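Local coordinates for F-actin-capping protein subunit alpha (Dictyostelium discoideum, PDB 4AKR) that binds the fast-growing barbed ends of actin filaments independently of calcium and blocks subunit exchange there without severing the filaments, at residues Gln109-Tyr114 and Glu144-Thr149; Ala116-Glu121 and Cys173-Gly178; Asn191-Tyr194 and Gly198-Gln201. One frame throughout, in Å; residues are numbered along the deposited sequence.

Overall arrangement
Of the elements joined here, helix 112-129 comes first in the chain. Interaction 1 sets its first turn and the residues before it on strand 145-158, closing a loop that holds the rest of the helix and strand 134-142. Interaction 2 sets the next turns on strand 163-175, a neighbour of strand 145-158 in the same antiparallel sheet. Its longer loop holds the helix end, strands 134-142 and 145-158 and most of strand 163-175. The two contacts cross along the chain and touch, their centres about 7 Å apart. Interaction 3 follows in series and closes only a short turn between strands 181-194 and 198-213. It lies in the same sheet, its centre about 39 Å from that of interaction 1.

Interaction 1 (Gln109-Tyr114 and Glu144-Thr149); sequences QDIEQY and EGIKIT
Ile111 and Ile146 bring the two backbones nearest, with their CA atoms 7.4 Å apart. One helical turn on, the CA atoms of Tyr114 and Ile148 are 8.0 Å apart. Ile111 holds the N-cap position of helix 112-129, and its O accepts a backbone hydrogen bond from Tyr114 N. Residues 145-149 are extended strand. No hydrogen bond joins the two segments, so the contact is apolar packing.

Ile146 carries it from the strand. Its CG1 stands anti to the carbonyl carbon (chi1 -64°), and the extended second torsion sends CD1 out to the helix. That methyl reaches both helix residues. It lies 3.6 Å from CG2 of Ile111. It also comes to 3.4 Å from CD2 of Tyr114, meeting the ring obliquely. The side chains of Tyr114 and Ile146 cross at about a right angle. Ile111 and Ile146 instead slide past each other in opposite directions. Ile111 CG2 also lies against Ile146 CG1 at 3.7 Å, while Ile111 CD1 runs back to Ile146 CG2 at 4.0 Å. Ile111 and Ile146 are both buried.

The Tyr114 ring also meets that of Phe175 edge-to-face, and the tyrosine touches Pro177. Ile111 touches Lys141 of strand 134-142, which forms a salt bridge with Asp110. Strand 145-158 is held in the sheet between strands 134-142 and 163-175. Backbone hydrogen bonds link Ile146 to Phe175 and Lys147 to Thr140. The contact is thus alpha/beta packing, the start of a helix laid by apolar side chains on an inner strand of an antiparallel sheet.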
loop_
_atom_site.group_PDB
_atom_site.type_symbol
_atom_site.label_atom_id
_atom_site.label_comp_id
_atom_site.label_asym_id
_atom_site.label_seq_id
_atom_site.Cartn_x
_atom_site.Cartn_y
_atom_site.Cartn_z
ATOM N N GLN A 109 -0.788 42.404 -1.942
ATOM C CA GLN A 109 0.299 43.256 -1.466
ATOM C C GLN A 109 0.173 43.752 -0.028
ATOM O O GLN A 109 1.178 43.929 0.649
ATOM C CB GLN A 109 0.471 44.474 -2.389
ATOM C CG GLN A 109 0.880 44.153 -3.820
ATOM C CD GLN A 109 2.092 43.248 -3.893
ATOM O OE1 GLN A 109 3.085 43.470 -3.215
ATOM N NE2 GLN A 109 2.015 42.220 -4.731
ATOM N N ASP A 110 -1.047 43.975 0.449
ATOM C CA ASP A 110 -1.207 44.495 1.804
ATOM C C ASP A 110 -0.702 43.605 2.935
ATOM O O ASP A 110 -0.457 44.090 4.036
ATOM C CB ASP A 110 -2.664 44.900 2.056
ATOM C CG ASP A 110 -3.645 43.772 1.809
ATOM O OD1 ASP A 110 -3.215 42.608 1.671
ATOM O OD2 ASP A 110 -4.858 44.062 1.755
ATOM N N ILE A 111 -0.525 42.317 2.664
ATOM C CA ILE A 111 -0.038 41.385 3.678
ATOM C C ILE A 111 1.217 40.665 3.175
ATOM O O ILE A 111 1.727 39.751 3.820
ATOM C CB ILE A 111 -1.113 40.334 4.012
ATOM C CG1 ILE A 111 -1.381 39.457 2.794
ATOM C CG2 ILE A 111 -2.407 41.024 4.391
ATOM C CD1 ILE A 111 -2.372 38.351 3.057
ATOM N N GLU A 112 1.709 41.095 2.021
ATOM C CA GLU A 112 2.883 40.495 1.393
ATOM C C GLU A 112 4.113 40.457 2.288
ATOM O O GLU A 112 4.952 39.573 2.136
ATOM C CB GLU A 112 3.189 41.239 0.086
ATOM C CG GLU A 112 4.485 40.853 -0.634
ATOM C CD GLU A 112 4.565 39.384 -1.018
ATOM O OE1 GLU A 112 3.516 38.706 -1.054
ATOM O OE2 GLU A 112 5.689 38.915 -1.296
ATOM N N GLN A 113 4.228 41.401 3.220
ATOM C CA GLN A 113 5.390 41.415 4.106
ATOM C C GLN A 113 5.359 40.220 5.043
ATOM O O GLN A 113 6.400 39.740 5.485
ATOM C CB GLN A 113 5.466 42.721 4.911
ATOM C CG GLN A 113 5.744 43.951 4.047
ATOM C CD GLN A 113 6.202 45.165 4.844
ATOM O OE1 GLN A 113 6.414 46.240 4.282
ATOM N NE2 GLN A 113 6.368 44.998 6.155
ATOM N N TYR A 114 4.159 39.744 5.350
ATOM C CA TYR A 114 4.019 38.576 6.212
ATOM C C TYR A 114 4.315 37.336 5.389
ATOM O O TYR A 114 5.053 36.460 5.820
ATOM C CB TYR A 114 2.602 38.512 6.815
ATOM C CG TYR A 114 2.445 39.436 8.002
ATOM C CD1 TYR A 114 3.076 39.152 9.213
ATOM C CD2 TYR A 114 1.741 40.637 7.892
ATOM C CE1 TYR A 114 3.020 40.045 10.291
ATOM C CE2 TYR A 114 1.677 41.537 8.961
ATOM C CZ TYR A 114 2.321 41.234 10.156
ATOM O OH TYR A 114 2.280 42.125 11.207
ATOM N N GLU A 144 -10.424 36.632 10.608
ATOM C CA GLU A 144 -9.571 36.721 11.785
ATOM C C GLU A 144 -8.209 37.372 11.531
ATOM O O GLU A 144 -7.364 37.422 12.428
ATOM C CB GLU A 144 -9.361 35.325 12.378
ATOM C CG GLU A 144 -8.774 34.317 11.402
ATOM C CD GLU A 144 -9.788 33.764 10.409
ATOM O OE1 GLU A 144 -10.439 34.553 9.686
ATOM O OE2 GLU A 144 -9.927 32.524 10.345
ATOM N N GLY A 145 -7.988 37.875 10.320
ATOM C CA GLY A 145 -6.713 38.507 10.018
ATOM C C GLY A 145 -6.019 37.954 8.786
ATOM O O GLY A 145 -6.527 38.079 7.670
ATOM N N ILE A 146 -4.857 37.338 8.985
ATOM C CA ILE A 146 -4.092 36.774 7.872
ATOM C C ILE A 146 -3.871 35.265 7.926
ATOM O O ILE A 146 -3.531 34.707 8.973
ATOM C CB ILE A 146 -2.691 37.418 7.771
ATOM C CG1 ILE A 146 -2.826 38.905 7.448
ATOM C CG2 ILE A 146 -1.861 36.701 6.704
ATOM C CD1 ILE A 146 -1.539 39.680 7.607
ATOM N N LYS A 147 -4.051 34.612 6.784
ATOM C CA LYS A 147 -3.814 33.184 6.699
ATOM C C LYS A 147 -2.618 32.923 5.779
ATOM O O LYS A 147 -2.635 33.280 4.603
ATOM C CB LYS A 147 -5.040 32.441 6.161
ATOM C CG LYS A 147 -4.766 30.950 5.957
ATOM C CD LYS A 147 -5.985 30.160 5.477
ATOM C CE LYS A 147 -6.366 30.511 4.052
ATOM N NZ LYS A 147 -7.417 29.598 3.525
ATOM N N ILE A 148 -1.570 32.315 6.327
ATOM C CA ILE A 148 -0.388 31.987 5.535
ATOM C C ILE A 148 -0.337 30.479 5.406
ATOM O O ILE A 148 -0.268 29.780 6.409
ATOM C CB ILE A 148 0.912 32.470 6.215
ATOM C CG1 ILE A 148 0.871 33.991 6.384
ATOM C CG2 ILE A 148 2.128 32.046 5.388
ATOM C CD1 ILE A 148 0.636 34.744 5.091
ATOM N N THR A 149 -0.391 29.980 4.174
ATOM C CA THR A 149 -0.357 28.546 3.927
ATOM C C THR A 149 1.004 28.077 3.416
ATOM O O THR A 149 1.483 28.540 2.378
ATOM C CB THR A 149 -1.436 28.142 2.906
ATOM O OG1 THR A 149 -2.706 28.653 3.326
ATOM C CG2 THR A 149 -1.525 26.627 2.799
#

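Interaction 2 (Ala116-Glu121 and Cys173-Gly178)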
loop_
_atom_site.group_PDB
_atom_site.type_symbol
_atom_site.label_atom_id
_atom_site.label_comp_id
_atom_site.label_asym_id
_atom_site.label_seq_id
_atom_site.Cartn_x
_atom_site.Cartn_y
_atom_site.Cartn_z
ATOM N N ALA A 116 6.130 37.136 2.744
ATOM C CA ALA A 116 7.567 37.167 2.441
ATOM C C ALA A 116 8.418 36.761 3.638
ATOM O O ALA A 116 9.396 36.036 3.492
ATOM C CB ALA A 116 7.980 38.563 1.948
ATOM N N ALA A 117 8.056 37.238 4.822
ATOM C CA ALA A 117 8.793 36.868 6.022
ATOM C C ALA A 117 8.633 35.363 6.269
ATOM O O ALA A 117 9.578 34.704 6.694
ATOM C CB ALA A 117 8.291 37.658 7.212
ATOM N N PHE A 118 7.449 34.813 6.005
ATOM C CA PHE A 118 7.250 33.373 6.190
ATOM C C PHE A 118 7.988 32.581 5.116
ATOM O O PHE A 118 8.554 31.516 5.374
ATOM C CB PHE A 118 5.764 32.999 6.133
ATOM C CG PHE A 118 5.046 33.133 7.450
ATOM C CD1 PHE A 118 4.894 34.379 8.056
ATOM C CD2 PHE A 118 4.511 32.009 8.082
ATOM C CE1 PHE A 118 4.217 34.504 9.276
ATOM C CE2 PHE A 118 3.830 32.123 9.307
ATOM C CZ PHE A 118 3.684 33.374 9.900
ATOM N N ASP A 119 7.984 33.114 3.902
ATOM C CA ASP A 119 8.642 32.439 2.795
ATOM C C ASP A 119 10.138 32.229 3.063
ATOM O O ASP A 119 10.670 31.168 2.750
ATOM C CB ASP A 119 8.420 33.225 1.494
ATOM C CG ASP A 119 8.485 32.342 0.269
ATOM O OD1 ASP A 119 8.950 31.189 0.402
ATOM O OD2 ASP A 119 8.073 32.789 -0.823
ATOM N N GLU A 120 10.813 33.220 3.646
ATOM C CA GLU A 120 12.247 33.072 3.946
ATOM C C GLU A 120 12.480 31.872 4.864
ATOM O O GLU A 120 13.434 31.110 4.694
ATOM C CB GLU A 120 12.820 34.312 4.651
ATOM C CG GLU A 120 12.913 35.594 3.826
ATOM C CD GLU A 120 13.644 36.719 4.575
ATOM O OE1 GLU A 120 13.430 36.867 5.805
ATOM O OE2 GLU A 120 14.425 37.462 3.935
ATOM N N GLU A 121 11.609 31.723 5.855
ATOM C CA GLU A 121 11.737 30.633 6.808
ATOM C C GLU A 121 11.396 29.266 6.208
ATOM O O GLU A 121 12.086 28.278 6.474
ATOM C CB GLU A 121 10.861 30.916 8.036
ATOM C CG GLU A 121 11.247 32.188 8.781
ATOM C CD GLU A 121 12.709 32.189 9.202
ATOM O OE1 GLU A 121 13.143 31.220 9.873
ATOM O OE2 GLU A 121 13.427 33.158 8.865
ATOM N N CYS A 173 -1.229 28.684 8.764
ATOM C CA CYS A 173 -1.014 29.572 9.898
ATOM C C CYS A 173 -1.900 30.812 9.867
ATOM O O CYS A 173 -1.808 31.634 8.948
ATOM C CB CYS A 173 0.453 29.994 9.936
ATOM S SG CYS A 173 1.589 28.633 9.586
ATOM N N THR A 174 -2.738 30.951 10.894
ATOM C CA THR A 174 -3.662 32.076 10.991
ATOM C C THR A 174 -3.335 32.980 12.177
ATOM O O THR A 174 -2.982 32.506 13.262
ATOM C CB THR A 174 -5.113 31.576 11.112
ATOM O OG1 THR A 174 -5.428 30.740 9.990
ATOM C CG2 THR A 174 -6.071 32.746 11.119
ATOM N N PHE A 175 -3.457 34.287 11.975
ATOM C CA PHE A 175 -3.135 35.233 13.040
ATOM C C PHE A 175 -3.586 36.668 12.797
ATOM O O PHE A 175 -3.799 37.092 11.664
ATOM C CB PHE A 175 -1.625 35.228 13.271
ATOM C CG PHE A 175 -0.824 35.580 12.042
ATOM C CD1 PHE A 175 -0.525 34.607 11.089
ATOM C CD2 PHE A 175 -0.379 36.883 11.832
ATOM C CE1 PHE A 175 0.212 34.928 9.938
ATOM C CE2 PHE A 175 0.363 37.218 10.683
ATOM C CZ PHE A 175 0.656 36.236 9.738
ATOM N N LYS A 176 -3.742 37.400 13.894
ATOM C CA LYS A 176 -4.110 38.811 13.853
ATOM C C LYS A 176 -2.739 39.486 13.787
ATOM O O LYS A 176 -1.881 39.237 14.632
ATOM C CB LYS A 176 -4.835 39.206 15.144
ATOM C CG LYS A 176 -5.283 40.664 15.222
ATOM C CD LYS A 176 -6.034 40.929 16.532
ATOM C CE LYS A 176 -6.674 42.313 16.571
ATOM N NZ LYS A 176 -7.524 42.479 17.792
ATOM N N PRO A 177 -2.503 40.321 12.769
ATOM C CA PRO A 177 -1.195 40.971 12.680
ATOM C C PRO A 177 -0.819 41.927 13.806
ATOM O O PRO A 177 -1.575 42.836 14.131
ATOM C CB PRO A 177 -1.240 41.659 11.311
ATOM C CG PRO A 177 -2.704 41.870 11.068
ATOM C CD PRO A 177 -3.315 40.598 11.571
ATOM N N GLY A 178 0.353 41.696 14.399
ATOM C CA GLY A 178 0.859 42.557 15.458
ATOM C C GLY A 178 0.697 42.130 16.906
ATOM O O GLY A 178 1.426 42.605 17.782
#
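The rings of Phe118 and Phe175 lie almost parallel, with their planes 5° apart, but they are slid so far past each other that they barely overlap. Their centroids are 5.6 Å apart. The meeting is between the outer carbons: CZ of Phe118 is 3.8 Å from CE1 of Phe175, and CE1 of Phe118 is 4.0 Å from CZ of Phe175. Each ring sees the other obliquely. At the edge of the Phe118 ring sits the sulfur of Cys173, with SG 5.5 Å from the ring centroid, a Cys sulfur-aromatic contact. Cys173 CB approaches the same ring obliquely and lies 4.0 Å from Phe118 CE2.

The two phenylalanines come from opposite directions, one from the helix and one from the strand. Phe175 has its CG between the backbone N and the carbonyl carbon (chi1 58°), a first torsion that turns the ring toward the helix, where its CE1 and CZ meet the far end of the Phe118 ring. Cys173 and Phe175, two residues apart on strand 163-175, both point toward the helix. Phe118 thus reaches two positions on the same face of the strand. All three residues are buried. A serine in place of Phe118 would probably leave a gap beside Phe175 and Cys173 and take away the aromatic partner of the sulfur.

Phe118 also touches Ile148 of the adjacent strand and Thr220 and Ala221 of helix 217-248. Its ring fills the junction of two helices and the sheet. This is helix-on-sheet packing, in which apolar side chains from one face of an antiparallel sheet meet those of the helices lying over it.

Interaction 3 (Asn191-Tyr194 and Gly198-Gln201)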
loop_
_atom_site.group_PDB
_atom_site.type_symbol
_atom_site.label_atom_id
_atom_site.label_comp_id
_atom_site.label_asym_id
_atom_site.label_seq_id
_atom_site.Cartn_x
_atom_site.Cartn_y
_atom_site.Cartn_z
ATOM N N ASN A 191 4.046 8.606 2.220
ATOM C CA ASN A 191 3.751 7.446 1.398
ATOM C C ASN A 191 5.015 6.741 0.927
ATOM O O ASN A 191 5.955 7.382 0.478
ATOM C CB ASN A 191 2.929 7.880 0.180
ATOM C CG ASN A 191 1.623 8.535 0.567
ATOM O OD1 ASN A 191 0.626 7.858 0.834
ATOM N ND2 ASN A 191 1.623 9.858 0.621
ATOM N N VAL A 192 5.030 5.419 1.048
ATOM C CA VAL A 192 6.158 4.624 0.594
ATOM C C VAL A 192 5.611 3.390 -0.104
ATOM O O VAL A 192 4.670 2.765 0.373
ATOM C CB VAL A 192 7.082 4.189 1.753
ATOM C CG1 VAL A 192 8.220 3.321 1.208
ATOM C CG2 VAL A 192 7.659 5.413 2.442
ATOM N N HIS A 193 6.227 3.057 -1.233
ATOM C CA HIS A 193 5.839 1.931 -2.060
ATOM C C HIS A 193 7.080 1.112 -2.416
ATOM O O HIS A 193 8.030 1.625 -3.022
ATOM C CB HIS A 193 5.174 2.469 -3.336
ATOM C CG HIS A 193 4.770 1.413 -4.320
ATOM N ND1 HIS A 193 4.298 0.173 -3.940
ATOM C CD2 HIS A 193 4.696 1.442 -5.672
ATOM C CE1 HIS A 193 3.951 -0.512 -5.017
ATOM N NE2 HIS A 193 4.182 0.236 -6.081
ATOM N N TYR A 194 7.063 -0.157 -2.020
ATOM C CA TYR A 194 8.153 -1.083 -2.301
ATOM C C TYR A 194 7.537 -2.205 -3.119
ATOM O O TYR A 194 6.556 -2.812 -2.699
ATOM C CB TYR A 194 8.729 -1.652 -1.010
ATOM C CG TYR A 194 9.845 -2.635 -1.262
ATOM C CD1 TYR A 194 9.564 -3.984 -1.469
ATOM C CD2 TYR A 194 11.175 -2.215 -1.333
ATOM C CE1 TYR A 194 10.572 -4.895 -1.744
ATOM C CE2 TYR A 194 12.201 -3.125 -1.603
ATOM C CZ TYR A 194 11.888 -4.469 -1.808
ATOM O OH TYR A 194 12.876 -5.400 -2.065
ATOM N N GLY A 198 6.495 -8.269 -5.101
ATOM C CA GLY A 198 5.365 -7.979 -4.254
ATOM C C GLY A 198 5.016 -6.516 -4.323
ATOM O O GLY A 198 5.509 -5.778 -5.183
ATOM N N ASN A 199 4.175 -6.094 -3.393
ATOM C CA ASN A 199 3.730 -4.718 -3.339
ATOM C C ASN A 199 3.387 -4.375 -1.890
ATOM O O ASN A 199 2.376 -4.823 -1.346
ATOM C CB ASN A 199 2.526 -4.564 -4.277
ATOM C CG ASN A 199 1.769 -3.267 -4.082
ATOM O OD1 ASN A 199 2.261 -2.315 -3.489
ATOM N ND2 ASN A 199 0.558 -3.223 -4.613
ATOM N N VAL A 200 4.260 -3.595 -1.267
ATOM C CA VAL A 200 4.074 -3.182 0.116
ATOM C C VAL A 200 3.982 -1.659 0.148
ATOM O O VAL A 200 4.725 -0.971 -0.557
ATOM C CB VAL A 200 5.248 -3.671 0.998
ATOM C CG1 VAL A 200 5.071 -3.211 2.438
ATOM C CG2 VAL A 200 5.318 -5.190 0.947
ATOM N N GLN A 201 3.062 -1.135 0.950
ATOM C CA GLN A 201 2.882 0.308 1.040
ATOM C C GLN A 201 2.691 0.835 2.455
ATOM O O GLN A 201 2.014 0.224 3.276
ATOM C CB GLN A 201 1.683 0.737 0.187
ATOM C CG GLN A 201 1.971 0.793 -1.311
ATOM C CD GLN A 201 0.758 1.180 -2.130
ATOM O OE1 GLN A 201 0.026 2.101 -1.779
ATOM N NE2 GLN A 201 0.546 0.485 -3.234
#
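Tyr194 and Val200 pair across a beta hairpin whose strands, 181-194 and 198-213, run antiparallel and are joined by a short turn. The axes of the two short strands come within 4.8 Å and run nearly antiparallel.

Backbone hydrogen bonds come first. Tyr194 and Val200 form a hydrogen-bonded pair: Tyr194 N gives to Val200 O at 2.9 Å, and Val200 N gives to Tyr194 O at 2.8 Å. Both bonds are nearly straight. His193 and Gln201 form the adjacent non-hydrogen-bonded pair.

CA-H...O contacts fill in between these bonds. Gln201 CA lies 3.1 Å from Val192 O. His193 CA approaches Val200 O at 3.5 Å, and Asn199 CA approaches Tyr194 O. Both oxygens of the hydrogen-bonded pair thus have a carbon neighbour as well as their N-H donor.

Apolar packing is light on the face that carries Tyr194 and Val200, where the two CB atoms are 4.5 Å apart. Both side chains also pack on the chain of another protein, presumably the beta subunit. A strand of that chain pairs antiparallel with residues 198-201, so the sheet continues across the interface.

On the other face, the His193 ring lies by the side chains of Asn199 and Gln201. Its plane is steeply turned to both amides, 74° from that of Asn199. Gln201 CG stands anti to the carbonyl carbon (chi1 -77°), and the chain extended beyond it passes the ring. The ring also touches Pro19, Glu22 and Phe195.

Amide hydrogen bonds are also found on this face. Asn199 ND2 makes two to the backbone of the other protein chain. Asn199 OD1 lies beside the His193 ring, and Gln201 NE2 of its own strand reaches one of its lone pairs at 3.3 Å, with an angle of 161° at the hydrogen.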